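Local coordinates for protein acetylene hydratase (Pelobacter acetylenicus, PDB 2E7Z) that hydrates acetylene to acetaldehyde at a tungsten bis(molybdopterin guanine dinucleotide) centre accompanied by a [4Fe-4S] cluster, at residues Arg120-Met123 with Asn124-Ser128; Ile337-His340 with Glu341-Pro344; Leu516-Tyr519 with Arg520-Pro523; Thr524-Trp528 with Glu529-Lys533; Ser606-Gln609 with Ser610-His613. All blocks are in the same frame, centred on the assembly; numbering follows the deposited sequence.

Interaction 1. Residues Arg120-Met123 with Asn124-Ser128; sequences RRFM and NLLGS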
# COMPACT_ATOMS: atom_id res chain seq x y z
N ARG A 120 -5.93 16.47 2.24
CA ARG A 120 -4.73 17.26 1.93
C ARG A 120 -5.10 18.74 1.75
O ARG A 120 -4.30 19.61 2.04
CB ARG A 120 -3.98 16.75 0.69
CG ARG A 120 -3.39 15.37 0.89
CD ARG A 120 -2.31 15.28 1.98
NE ARG A 120 -1.04 16.00 1.75
CZ ARG A 120 -0.01 15.48 1.09
NH1 ARG A 120 -0.11 14.31 0.45
NH2 ARG A 120 1.10 16.21 0.99
N ARG A 121 -6.34 19.02 1.30
CA ARG A 121 -6.83 20.39 1.24
C ARG A 121 -6.68 21.07 2.59
O ARG A 121 -6.10 22.15 2.73
CB ARG A 121 -8.26 20.41 0.73
CG ARG A 121 -8.87 21.78 0.48
CD ARG A 121 -10.29 21.56 -0.00
NE ARG A 121 -10.98 22.80 -0.39
CZ ARG A 121 -11.01 23.29 -1.64
NH1 ARG A 121 -10.38 22.65 -2.64
NH2 ARG A 121 -11.67 24.43 -1.89
N PHE A 122 -7.20 20.41 3.62
CA PHE A 122 -7.09 20.91 4.98
C PHE A 122 -5.64 21.09 5.42
O PHE A 122 -5.27 22.16 5.94
CB PHE A 122 -7.81 19.92 5.93
CG PHE A 122 -7.59 20.19 7.39
CD1 PHE A 122 -8.26 21.24 8.02
CD2 PHE A 122 -6.76 19.39 8.14
CE1 PHE A 122 -8.05 21.53 9.35
CE2 PHE A 122 -6.57 19.64 9.51
CZ PHE A 122 -7.21 20.72 10.10
N MET A 123 -4.81 20.07 5.20
CA MET A 123 -3.42 20.17 5.61
C MET A 123 -2.71 21.31 4.86
O MET A 123 -1.91 22.02 5.47
CB MET A 123 -2.67 18.87 5.36
CG MET A 123 -3.19 17.74 6.25
SD MET A 123 -2.17 16.24 6.05
CE MET A 123 -0.68 16.74 6.96
N ASN A 124 -3.01 21.47 3.57
CA ASN A 124 -2.32 22.48 2.75
C ASN A 124 -2.73 23.88 3.14
O ASN A 124 -1.91 24.78 3.11
CB ASN A 124 -2.56 22.16 1.27
CG ASN A 124 -1.74 20.95 0.83
OD1 ASN A 124 -0.71 20.64 1.44
ND2 ASN A 124 -2.17 20.29 -0.25
N LEU A 125 -3.98 24.04 3.57
CA LEU A 125 -4.44 25.32 4.09
C LEU A 125 -3.86 25.61 5.47
O LEU A 125 -3.55 26.76 5.78
CB LEU A 125 -5.97 25.39 4.13
CG LEU A 125 -6.60 25.41 2.74
CD1 LEU A 125 -8.05 25.05 2.79
CD2 LEU A 125 -6.45 26.81 2.11
N LEU A 126 -3.73 24.60 6.32
CA LEU A 126 -3.10 24.84 7.62
C LEU A 126 -1.61 25.15 7.47
O LEU A 126 -1.07 25.97 8.22
CB LEU A 126 -3.22 23.61 8.51
CG LEU A 126 -4.47 23.33 9.31
CD1 LEU A 126 -4.14 22.16 10.26
CD2 LEU A 126 -5.04 24.50 10.14
N GLY A 127 -0.96 24.48 6.52
CA GLY A 127 0.47 24.65 6.23
C GLY A 127 1.32 23.45 6.59
O GLY A 127 2.52 23.56 6.72
N SER A 128 0.69 22.28 6.77
CA SER A 128 1.47 21.07 7.09
C SER A 128 1.70 20.20 5.86
O SER A 128 0.76 19.73 5.24
CB SER A 128 0.80 20.15 8.12
OG SER A 128 1.73 19.09 8.30
O HOH W 1 0.15 18.44 2.74
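F122 and L126, one turn apart, pack at the C-terminal end of helix 118-126, the helix of a beta-alpha-beta unit between strands 103-107 and 131-132. Their contact is CH-pi: L126 CG stands over one face of the phenyl ring, 4.2 Å from its centroid and offset toward the rim, while CD1 reaches F122 CZ at 3.4 Å. With CG opposite the backbone N (chi1 171°), the ring reaches forward along the helix to L126; I495, L498 and A499 of helix 491-501 also touch it. Beside it, L125 CD1 lies alongside the aliphatic part of R121, whose guanidinium bonds the carbonyls of I337 and H507.

Backbone bonds wind through the same turns. N124 N, L125 N and L126 N donate to the carbonyls four residues back, and M123 O closes the helix by accepting two donors from opposite faces of its plane, G127 N at 2.8 Å and S128 N at 2.9 Å. G127 has positive phi; a side chain there would jam against the preceding carbonyl oxygen.

The polar groups meet through one water. R120, its guanidinium anchored on the carbonyls of A386 and F387, gives NE to this water in the guanidinium plane. The water in turn donates to S128 O and, at 2.7 Å, to N124 OD1, whose amide nitrogen ND2 bonds Q338 O.

Interaction 2. Residues Ile337-His340 with Glu341-Pro344; sequences IQMH and EALP
M339 and A342 meet on one flank of a short 3-10 turn that joins helix 334-337 to helix 345-350. The thioether of M339 runs straight to SD and then bends (chi3 55°), bringing its terminal methyl CE to 3.8 Å from A342 CB. A342 CB also lies 3.4 Å from M339 O, so the alanine rests against both the backbone and the side-chain end of the same methionine. M339 itself has left the helix with positive phi, and its side chain also packs on R121 of helix 118-126 and on H507.

The imidazole of H340 folds back along the chain to Q338. There NE2 donates to Q338 OE1 at 2.8 Å; the amide oxygen is approached from above its carbonyl plane, and that oxygen lies 18° out of the ring plane. With ND1 bonded to Y362 OH and F387 meeting the ring edge-to-face, the rotation of the imidazole is probably fixed. E341 bends out to the exposed side, where in the conformer given OE1 forms a salt bridge with K379, whereas L343 turns inward onto N124.

Two i to i+3 backbone bonds draw the turn together: A342 N donates to M339 O at 3.1 Å, and L343 N to H340 O at 3.2 Å.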
# COMPACT_ATOMS: atom_id res chain seq x y z
N ILE A 337 -8.70 19.27 -5.90
CA ILE A 337 -9.38 19.50 -4.61
C ILE A 337 -8.34 19.62 -3.48
O ILE A 337 -8.50 20.41 -2.56
CB ILE A 337 -10.46 18.39 -4.34
CG1 ILE A 337 -11.55 18.55 -5.39
CG2 ILE A 337 -11.04 18.53 -2.92
CD1 ILE A 337 -12.54 17.39 -5.46
N GLN A 338 -7.25 18.87 -3.59
CA GLN A 338 -6.20 18.88 -2.56
C GLN A 338 -5.44 20.21 -2.43
O GLN A 338 -4.83 20.45 -1.40
CB GLN A 338 -5.21 17.74 -2.79
CG GLN A 338 -5.83 16.38 -2.59
CD GLN A 338 -4.88 15.23 -2.86
OE1 GLN A 338 -4.04 15.34 -3.76
NE2 GLN A 338 -5.02 14.11 -2.11
N MET A 339 -5.44 21.06 -3.47
CA MET A 339 -4.86 22.42 -3.38
C MET A 339 -3.43 22.38 -2.91
O MET A 339 -3.02 23.18 -2.06
CB MET A 339 -5.69 23.29 -2.44
CG MET A 339 -6.99 23.70 -3.05
SD MET A 339 -7.98 24.77 -1.96
CE MET A 339 -6.84 26.12 -1.59
N HIS A 340 -2.63 21.48 -3.51
CA HIS A 340 -1.18 21.50 -3.28
C HIS A 340 -0.51 22.83 -3.62
O HIS A 340 0.46 23.20 -2.99
CB HIS A 340 -0.51 20.38 -4.06
CG HIS A 340 -0.98 19.03 -3.64
ND1 HIS A 340 -0.63 18.46 -2.43
CD2 HIS A 340 -1.78 18.14 -4.27
CE1 HIS A 340 -1.21 17.27 -2.33
NE2 HIS A 340 -1.90 17.04 -3.44
N GLU A 341 -1.07 23.55 -4.57
CA GLU A 341 -0.40 24.81 -4.90
C GLU A 341 -0.50 25.81 -3.76
O GLU A 341 0.42 26.63 -3.61
CB GLU A 341 -0.84 25.39 -6.25
CG GLU A 341 -0.01 26.60 -6.66
CD GLU A 341 1.40 26.24 -7.09
OE1 GLU A 341 1.54 25.51 -8.08
OE2 GLU A 341 2.37 26.74 -6.48
N ALA A 342 -1.54 25.71 -2.93
CA ALA A 342 -1.71 26.60 -1.81
C ALA A 342 -0.68 26.46 -0.71
O ALA A 342 -0.47 27.40 0.04
CB ALA A 342 -3.10 26.47 -1.22
N LEU A 343 -0.07 25.27 -0.58
CA LEU A 343 0.94 25.08 0.46
C LEU A 343 2.21 25.84 0.07
O LEU A 343 2.77 25.59 -1.00
CB LEU A 343 1.28 23.62 0.60
CG LEU A 343 2.26 23.22 1.69
CD1 LEU A 343 1.70 23.54 3.07
CD2 LEU A 343 2.57 21.75 1.57
N PRO A 344 2.66 26.80 0.91
CA PRO A 344 3.84 27.59 0.51
C PRO A 344 5.08 26.75 0.27
O PRO A 344 5.28 25.73 0.95
CB PRO A 344 4.05 28.50 1.73
CG PRO A 344 2.70 28.68 2.30
CD PRO A 344 2.11 27.28 2.19

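Interaction 3. Residues Leu516-Tyr519 with Arg520-Pro523; sequences LINY and RISP
Y519 O is gripped twice by S522, where helix 513-520 gives way to a 3-10 turn. The hydroxyl OG donates at 2.6 Å to Y519 O, in the carbonyl plane and on a lone pair; the backbone S522 N comes to the same oxygen at 3.0 Å from well above that plane. The serine torsion (chi1 60°) places OG between its own backbone N and carbonyl carbon, folded back toward the helix end.

The closely packed side holds I517, I521 and R520. I521 CG1 lies 3.4 Å from I517 O, the oxygen that also accepts I521 N in a helical bond, and its CD1 runs alongside N518, 3.9 Å from OD1. That amide oxygen is fixed by W528 N, and I521 goes on to pack against Y531. I517 is covered by Y116, V465 and W528. R520 CB rests 3.4 Å from I517 O, but the rest of its chain bends away to bond V332 O through NH1, with a long, weak ion pair to E470.

The other side is looser. Y519 projects away from the following residues, its ring turned toward W510 and I337, and its CD1 comes no nearer to S522 OG than 3.9 Å. P523 is exposed and barely touches, its CD lying 4.2 Å from Y519 O.

Such an exchange of i to i+4 bonds (R520 N to L516 O, I521 N to I517 O) for an i to i+3 bond backed by a serine hydroxyl is typical of a helix C-terminus, here closing just as a 3-10 segment begins at S522.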
# COMPACT_ATOMS: atom_id res chain seq x y z
N LEU A 516 -20.09 17.02 -1.45
CA LEU A 516 -18.75 16.81 -1.96
C LEU A 516 -18.72 15.74 -3.06
O LEU A 516 -18.06 15.94 -4.09
CB LEU A 516 -17.84 16.44 -0.78
CG LEU A 516 -16.39 16.07 -1.13
CD1 LEU A 516 -15.69 17.23 -1.88
CD2 LEU A 516 -15.64 15.77 0.16
N ILE A 517 -19.46 14.64 -2.86
CA ILE A 517 -19.66 13.66 -3.93
C ILE A 517 -20.23 14.33 -5.19
O ILE A 517 -19.73 14.14 -6.30
CB ILE A 517 -20.55 12.47 -3.45
CG1 ILE A 517 -19.76 11.55 -2.50
CG2 ILE A 517 -21.08 11.71 -4.65
CD1 ILE A 517 -20.64 10.54 -1.70
N ASN A 518 -21.26 15.14 -5.03
CA ASN A 518 -21.87 15.77 -6.18
C ASN A 518 -20.90 16.72 -6.86
O ASN A 518 -20.96 16.88 -8.08
CB ASN A 518 -23.17 16.48 -5.78
CG ASN A 518 -24.30 15.51 -5.61
OD1 ASN A 518 -24.33 14.48 -6.25
ND2 ASN A 518 -25.25 15.85 -4.74
N TYR A 519 -20.01 17.32 -6.08
CA TYR A 519 -18.95 18.14 -6.69
C TYR A 519 -17.94 17.30 -7.49
O TYR A 519 -17.60 17.63 -8.62
CB TYR A 519 -18.23 18.98 -5.61
CG TYR A 519 -17.11 19.84 -6.21
CD1 TYR A 519 -17.38 20.87 -7.10
CD2 TYR A 519 -15.77 19.58 -5.89
CE1 TYR A 519 -16.35 21.62 -7.66
CE2 TYR A 519 -14.74 20.34 -6.43
CZ TYR A 519 -15.04 21.35 -7.31
OH TYR A 519 -14.01 22.09 -7.85
N ARG A 520 -17.50 16.18 -6.91
CA ARG A 520 -16.60 15.28 -7.61
C ARG A 520 -17.16 14.89 -8.99
O ARG A 520 -16.43 14.86 -9.98
CB ARG A 520 -16.33 14.06 -6.72
CG ARG A 520 -15.53 12.92 -7.30
CD ARG A 520 -14.02 13.24 -7.40
NE ARG A 520 -13.29 11.98 -7.63
CZ ARG A 520 -12.26 11.79 -8.46
NH1 ARG A 520 -11.76 12.75 -9.25
NH2 ARG A 520 -11.76 10.57 -8.55
N ILE A 521 -18.47 14.57 -9.05
CA ILE A 521 -19.08 14.17 -10.32
C ILE A 521 -19.71 15.31 -11.11
O ILE A 521 -20.32 15.06 -12.15
CB ILE A 521 -20.12 13.02 -10.10
CG1 ILE A 521 -21.32 13.54 -9.30
CG2 ILE A 521 -19.43 11.85 -9.45
CD1 ILE A 521 -22.44 12.51 -9.07
N SER A 522 -19.52 16.54 -10.65
CA SER A 522 -20.22 17.67 -11.27
C SER A 522 -20.01 17.81 -12.79
O SER A 522 -20.95 18.20 -13.48
CB SER A 522 -19.94 18.96 -10.49
OG SER A 522 -18.56 19.25 -10.48
N PRO A 523 -18.81 17.48 -13.34
CA PRO A 523 -18.68 17.68 -14.81
C PRO A 523 -19.63 16.78 -15.63
O PRO A 523 -19.88 17.09 -16.79
CB PRO A 523 -17.22 17.34 -15.07
CG PRO A 523 -16.54 17.51 -13.75
CD PRO A 523 -17.55 17.01 -12.75

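Interaction 4. Residues Thr524-Trp528 with Glu529-Lys533; sequences TGMEW and EEYQK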
# COMPACT_ATOMS: atom_id res chain seq x y z
N THR A 524 -20.15 15.71 -15.03
CA THR A 524 -21.08 14.80 -15.72
C THR A 524 -22.50 15.37 -15.85
O THR A 524 -23.33 14.84 -16.60
CB THR A 524 -21.23 13.43 -14.97
OG1 THR A 524 -21.98 13.63 -13.77
CG2 THR A 524 -19.86 12.81 -14.62
N GLY A 525 -22.78 16.43 -15.08
CA GLY A 525 -24.14 16.97 -15.00
C GLY A 525 -25.08 16.13 -14.16
O GLY A 525 -26.25 16.50 -13.99
N MET A 526 -24.63 14.99 -13.61
CA MET A 526 -25.47 14.15 -12.76
C MET A 526 -25.24 14.42 -11.29
O MET A 526 -24.12 14.76 -10.89
CB MET A 526 -25.21 12.66 -13.01
CG MET A 526 -25.60 12.17 -14.41
SD MET A 526 -25.33 10.40 -14.56
CE MET A 526 -23.70 10.38 -15.30
N GLU A 527 -26.28 14.22 -10.49
CA GLU A 527 -26.10 14.13 -9.05
C GLU A 527 -26.08 12.65 -8.65
O GLU A 527 -26.36 11.78 -9.49
CB GLU A 527 -27.20 14.88 -8.30
CG GLU A 527 -27.06 16.40 -8.41
CD GLU A 527 -28.10 17.20 -7.63
OE1 GLU A 527 -28.95 16.61 -6.91
OE2 GLU A 527 -28.06 18.44 -7.77
N TRP A 528 -25.80 12.37 -7.38
CA TRP A 528 -25.56 11.00 -6.94
C TRP A 528 -26.75 10.04 -7.15
O TRP A 528 -26.55 8.87 -7.49
CB TRP A 528 -25.08 11.03 -5.48
CG TRP A 528 -24.97 9.68 -4.85
CD1 TRP A 528 -25.70 9.22 -3.79
CD2 TRP A 528 -24.09 8.60 -5.23
NE1 TRP A 528 -25.32 7.93 -3.47
CE2 TRP A 528 -24.35 7.52 -4.36
CE3 TRP A 528 -23.11 8.44 -6.24
CZ2 TRP A 528 -23.67 6.30 -4.44
CZ3 TRP A 528 -22.44 7.23 -6.33
CH2 TRP A 528 -22.72 6.18 -5.41
N GLU A 529 -27.97 10.52 -6.97
CA GLU A 529 -29.12 9.64 -7.16
C GLU A 529 -29.12 8.99 -8.53
O GLU A 529 -29.38 7.80 -8.67
CB GLU A 529 -30.44 10.39 -6.91
CG GLU A 529 -31.64 9.58 -7.31
CD GLU A 529 -32.95 10.09 -6.75
OE1 GLU A 529 -32.98 11.17 -6.12
OE2 GLU A 529 -33.97 9.38 -6.95
N GLU A 530 -28.80 9.78 -9.56
CA GLU A 530 -28.73 9.26 -10.92
C GLU A 530 -27.41 8.52 -11.19
O GLU A 530 -27.40 7.44 -11.79
CB GLU A 530 -28.91 10.41 -11.90
CG GLU A 530 -28.90 9.98 -13.37
CD GLU A 530 -29.09 11.15 -14.36
OE1 GLU A 530 -29.11 12.35 -13.95
OE2 GLU A 530 -29.23 10.86 -15.57
N TYR A 531 -26.31 9.09 -10.71
CA TYR A 531 -24.99 8.56 -10.99
C TYR A 531 -24.83 7.13 -10.53
O TYR A 531 -24.21 6.33 -11.22
CB TYR A 531 -23.94 9.43 -10.30
CG TYR A 531 -22.54 9.22 -10.80
CD1 TYR A 531 -22.09 9.85 -11.95
CD2 TYR A 531 -21.64 8.43 -10.09
CE1 TYR A 531 -20.79 9.69 -12.41
CE2 TYR A 531 -20.34 8.26 -10.53
CZ TYR A 531 -19.91 8.89 -11.69
OH TYR A 531 -18.61 8.75 -12.15
N GLN A 532 -25.39 6.80 -9.35
CA GLN A 532 -25.15 5.48 -8.75
C GLN A 532 -25.86 4.37 -9.48
O GLN A 532 -25.62 3.20 -9.19
CB GLN A 532 -25.62 5.48 -7.30
CG GLN A 532 -27.15 5.53 -7.17
CD GLN A 532 -27.56 5.71 -5.75
OE1 GLN A 532 -27.80 4.74 -5.02
NE2 GLN A 532 -27.59 6.97 -5.33
N LYS A 533 -26.73 4.73 -10.43
CA LYS A 533 -27.52 3.73 -11.14
C LYS A 533 -26.70 2.91 -12.13
O LYS A 533 -27.13 1.84 -12.55
CB LYS A 533 -28.76 4.36 -11.79
CG LYS A 533 -29.77 4.88 -10.76
CD LYS A 533 -30.94 5.57 -11.44
CE LYS A 533 -31.93 6.08 -10.41
NZ LYS A 533 -33.14 6.70 -11.04
O HOH W 2 -28.41 14.53 -15.71
O HOH W 3 -28.92 13.78 -11.69
O HOH W 4 -26.44 5.22 -2.16
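The side-chain amide of Q532 folds over the W528 indole and back onto the backbone, so that W528 O, in the first turn of helix 528-531, takes two N-H groups from Q532 one turn on. Q532 N supplies the ordinary helical bond, and NE2 adds a second at 3.1 Å from the opposite face of the carbonyl plane, with the oxygen lying in the amide plane. The backbone sets Q532 CB over the six-membered ring in a CH-pi contact, 3.5 Å from the centroid; chi1 of 70° then carries CG and the amide back, so that NE2 stands over the same face nearer the rim, the amide and indole planes 35° apart. A water bridges W528 NE1 and Q532 OE1, and the latter also accepts from Q479.

Cut back to alanine, W528 is likely to leave a gap beneath Q532, the bridging water without its NE1 donor, and P463, V465 and I517 short of a packing partner.

Y531 and the indole meet edge to edge, Y531 CD2 4.0 Å from W528 CZ3, and the tyrosine ring stacks on Y537. M526 crosses it at about a right angle, CE at 3.8 Å from Y531 CD1, a Met-aromatic contact with an oblique sulfur.

E527, the N-cap, offers its carbonyl to Y531 N at 3.0 Å and weakly to E530 N. Before it, T524 OG1 accepts M526 N in an ST turn and is itself bonded to I521 O. Outside, E530 OE1 lies against M526 CG and accepts from a water, at 2.7 Å, that is itself bonded by E527 N.

Interaction 5. Residues Ser606-Gln609 with Ser610-His613; sequences SNFQ and SCYH. With MGD (2-amino-5,6-dimercapto-7-methyl-3,7,8a,9-tetrahydro-8-oxa-1,3,9,10-tetraaza-anthracen-4-one guanosine dinucleotide), chain E.
The ring of Y612 touches F608 CB through CE2 at 3.6 Å; C611 CB lies over the centre of one of its faces, and the oxygen of S606 near its plane at the edge. The F608 ring carries Q609 CG over the centre of one face; C611 SG approaches it obliquely, a sulfur-aromatic contact with SG 4.2 Å from F608 CD2. The imidazole of H613 meets N607 ND2, itself bonded to E604, at its edge, the amide and ring planes 56° apart, and in its plane NE2 pairs with a water that also bonds Q609 O.

These groups are held by a type II' beta turn from F608 to C611, in the molybdopterin dinucleotide binding domain. C611 N donates to F608 O at 2.8 Å, and a weak return bond from F608 N to C611 O completes an antiparallel hydrogen-bonded pair.

The turn presents its corner to the cofactor. S610 grips one beta-phosphate oxygen of MGD twice, through its backbone N and through OG at 2.6 Å to O2B; the same OG is also bonded to N415. Q609 bends at chi2 (-72°) and lies along the pyrophosphate and pterin linker, with OE1 at 3.2 Å from MGD N15 and CD at 3.5 Å from C10. Its backbone N bonds O17 of the second MGD, and N607 O bonds N18 there. With only the methyl of an alanine in place of Q609, the pterin N15 is likely to lose its amide neighbour and one face of the F608 ring its cover. At the ribose, C611 SG comes to 3.5 Å from MGD C2'.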
# COMPACT_ATOMS: atom_id res chain seq x y z
N SER A 606 -8.60 -14.74 6.26
CA SER A 606 -9.65 -14.25 7.16
C SER A 606 -9.42 -12.86 7.75
O SER A 606 -10.30 -12.34 8.44
CB SER A 606 -9.87 -15.24 8.32
OG SER A 606 -8.63 -15.56 8.96
N ASN A 607 -8.26 -12.25 7.48
CA ASN A 607 -7.98 -10.91 8.01
C ASN A 607 -7.41 -10.03 6.94
O ASN A 607 -6.95 -10.51 5.91
CB ASN A 607 -7.07 -10.98 9.26
CG ASN A 607 -5.79 -11.75 9.03
OD1 ASN A 607 -4.94 -11.33 8.24
ND2 ASN A 607 -5.65 -12.91 9.72
N PHE A 608 -7.49 -8.72 7.16
CA PHE A 608 -6.90 -7.78 6.22
C PHE A 608 -5.96 -6.90 7.02
O PHE A 608 -6.42 -6.15 7.87
CB PHE A 608 -7.96 -6.92 5.50
CG PHE A 608 -7.38 -5.78 4.70
CD1 PHE A 608 -6.59 -6.02 3.57
CD2 PHE A 608 -7.59 -4.46 5.10
CE1 PHE A 608 -6.04 -4.96 2.83
CE2 PHE A 608 -7.04 -3.40 4.37
CZ PHE A 608 -6.26 -3.65 3.25
N GLN A 609 -4.66 -7.01 6.79
CA GLN A 609 -3.69 -6.22 7.56
C GLN A 609 -3.94 -6.45 9.04
O GLN A 609 -3.99 -7.61 9.42
CB GLN A 609 -3.74 -4.73 7.16
CG GLN A 609 -3.58 -4.53 5.64
CD GLN A 609 -2.17 -4.80 5.14
OE1 GLN A 609 -1.21 -4.78 5.89
NE2 GLN A 609 -2.05 -5.02 3.85
N SER A 610 -4.14 -5.42 9.86
CA SER A 610 -4.41 -5.64 11.28
C SER A 610 -5.89 -5.74 11.62
O SER A 610 -6.23 -5.66 12.80
CB SER A 610 -3.73 -4.56 12.13
OG SER A 610 -4.42 -3.31 12.06
N CYS A 611 -6.74 -5.89 10.59
CA CYS A 611 -8.20 -5.80 10.76
C CYS A 611 -8.83 -7.17 10.91
O CYS A 611 -8.38 -8.16 10.33
CB CYS A 611 -8.86 -5.15 9.55
SG CYS A 611 -8.16 -3.51 9.11
N TYR A 612 -9.95 -7.17 11.63
CA TYR A 612 -10.87 -8.32 11.80
C TYR A 612 -10.35 -9.36 12.78
O TYR A 612 -10.80 -10.53 12.76
CB TYR A 612 -11.34 -8.97 10.47
CG TYR A 612 -11.52 -7.98 9.37
CD1 TYR A 612 -12.10 -6.73 9.62
CD2 TYR A 612 -11.06 -8.26 8.08
CE1 TYR A 612 -12.21 -5.78 8.60
CE2 TYR A 612 -11.16 -7.34 7.07
CZ TYR A 612 -11.72 -6.09 7.33
OH TYR A 612 -11.77 -5.15 6.31
N HIS A 613 -9.44 -8.96 13.67
CA HIS A 613 -9.03 -9.85 14.77
C HIS A 613 -9.99 -9.85 15.97
O HIS A 613 -9.78 -10.59 16.93
CB HIS A 613 -7.59 -9.54 15.21
CG HIS A 613 -6.57 -9.70 14.14
ND1 HIS A 613 -6.48 -10.85 13.37
CD2 HIS A 613 -5.56 -8.90 13.73
CE1 HIS A 613 -5.48 -10.72 12.51
NE2 HIS A 613 -4.90 -9.55 12.72
PB MGD E . -3.83 -1.25 9.14
O1B MGD E . -2.45 -0.82 9.58
O2B MGD E . -4.38 -2.56 9.57
O3B MGD E . -3.96 -1.24 7.54
O3A MGD E . -2.25 -0.34 5.93
PA MGD E . -3.75 -0.07 6.46
O1A MGD E . -4.77 -0.35 5.39
O2A MGD E . -3.71 1.27 7.12
O5' MGD E . -4.82 -0.07 9.62
C5' MGD E . -6.10 0.04 9.02
C4' MGD E . -7.02 0.60 10.08
O4' MGD E . -8.23 1.01 9.42
C3' MGD E . -7.50 -0.44 11.09
O3' MGD E . -7.18 0.01 12.42
C2' MGD E . -9.02 -0.59 10.89
O2' MGD E . -9.80 -0.84 12.07
C1' MGD E . -9.36 0.75 10.29
N9 MGD E . -10.52 0.79 9.39
C8 MGD E . -10.90 -0.14 8.48
N7 MGD E . -11.96 0.29 7.78
C5 MGD E . -12.22 1.55 8.19
C6 MGD E . -13.18 2.59 7.87
O6 MGD E . -14.05 2.42 6.98
N1 MGD E . -13.05 3.74 8.55
C2 MGD E . -12.20 3.96 9.54
N2 MGD E . -12.18 5.18 10.14
N3 MGD E . -11.29 3.05 9.89
C4 MGD E . -11.28 1.87 9.24
C10 MGD E . -2.07 -1.29 4.88
C11 MGD E . -0.67 -1.08 4.34
O11 MGD E . 0.21 -1.48 5.39
C12 MGD E . -0.46 -1.92 3.11
S12 MGD E . -1.58 -1.78 1.83
C13 MGD E . 0.62 -2.71 2.99
S13 MGD E . 0.83 -3.77 1.67
C14 MGD E . 1.72 -2.76 4.02
N15 MGD E . 1.73 -4.01 4.76
C16 MGD E . 2.64 -4.04 5.77
C17 MGD E . 3.33 -5.25 6.22
O17 MGD E . 3.13 -6.35 5.66
N18 MGD E . 4.21 -5.13 7.25
C19 MGD E . 4.46 -3.95 7.87
N19 MGD E . 5.34 -3.90 8.89
N20 MGD E . 3.84 -2.82 7.52
C21 MGD E . 2.96 -2.80 6.51
N22 MGD E . 2.38 -1.66 6.16
C23 MGD E . 1.57 -1.56 4.97
O HOH W 5 -3.03 -9.84 10.63

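In the fold
Interaction 5 is wholly buried and interaction 1 mostly so; interactions 2, 3 and 4 each have an exposed side. Interactions 1 and 2 touch, side-chain to backbone bonds tying the end of helix 118-126 to the loop. Interactions 3 and 4 are likewise joined by such a bond between two successive helices, and I337 packs on Y519 to connect interactions 2 and 3. These four are helix ends and turns built of backbone bonds, with CH-pi contacts and waters added in 1 and 4, a thioether in 2 and 4, and a serine hydroxyl in 3. Interaction 5, about 31 to 35 Å from the others between centres, is a cofactor-binding turn whose polar groups address a phosphate and a pterin.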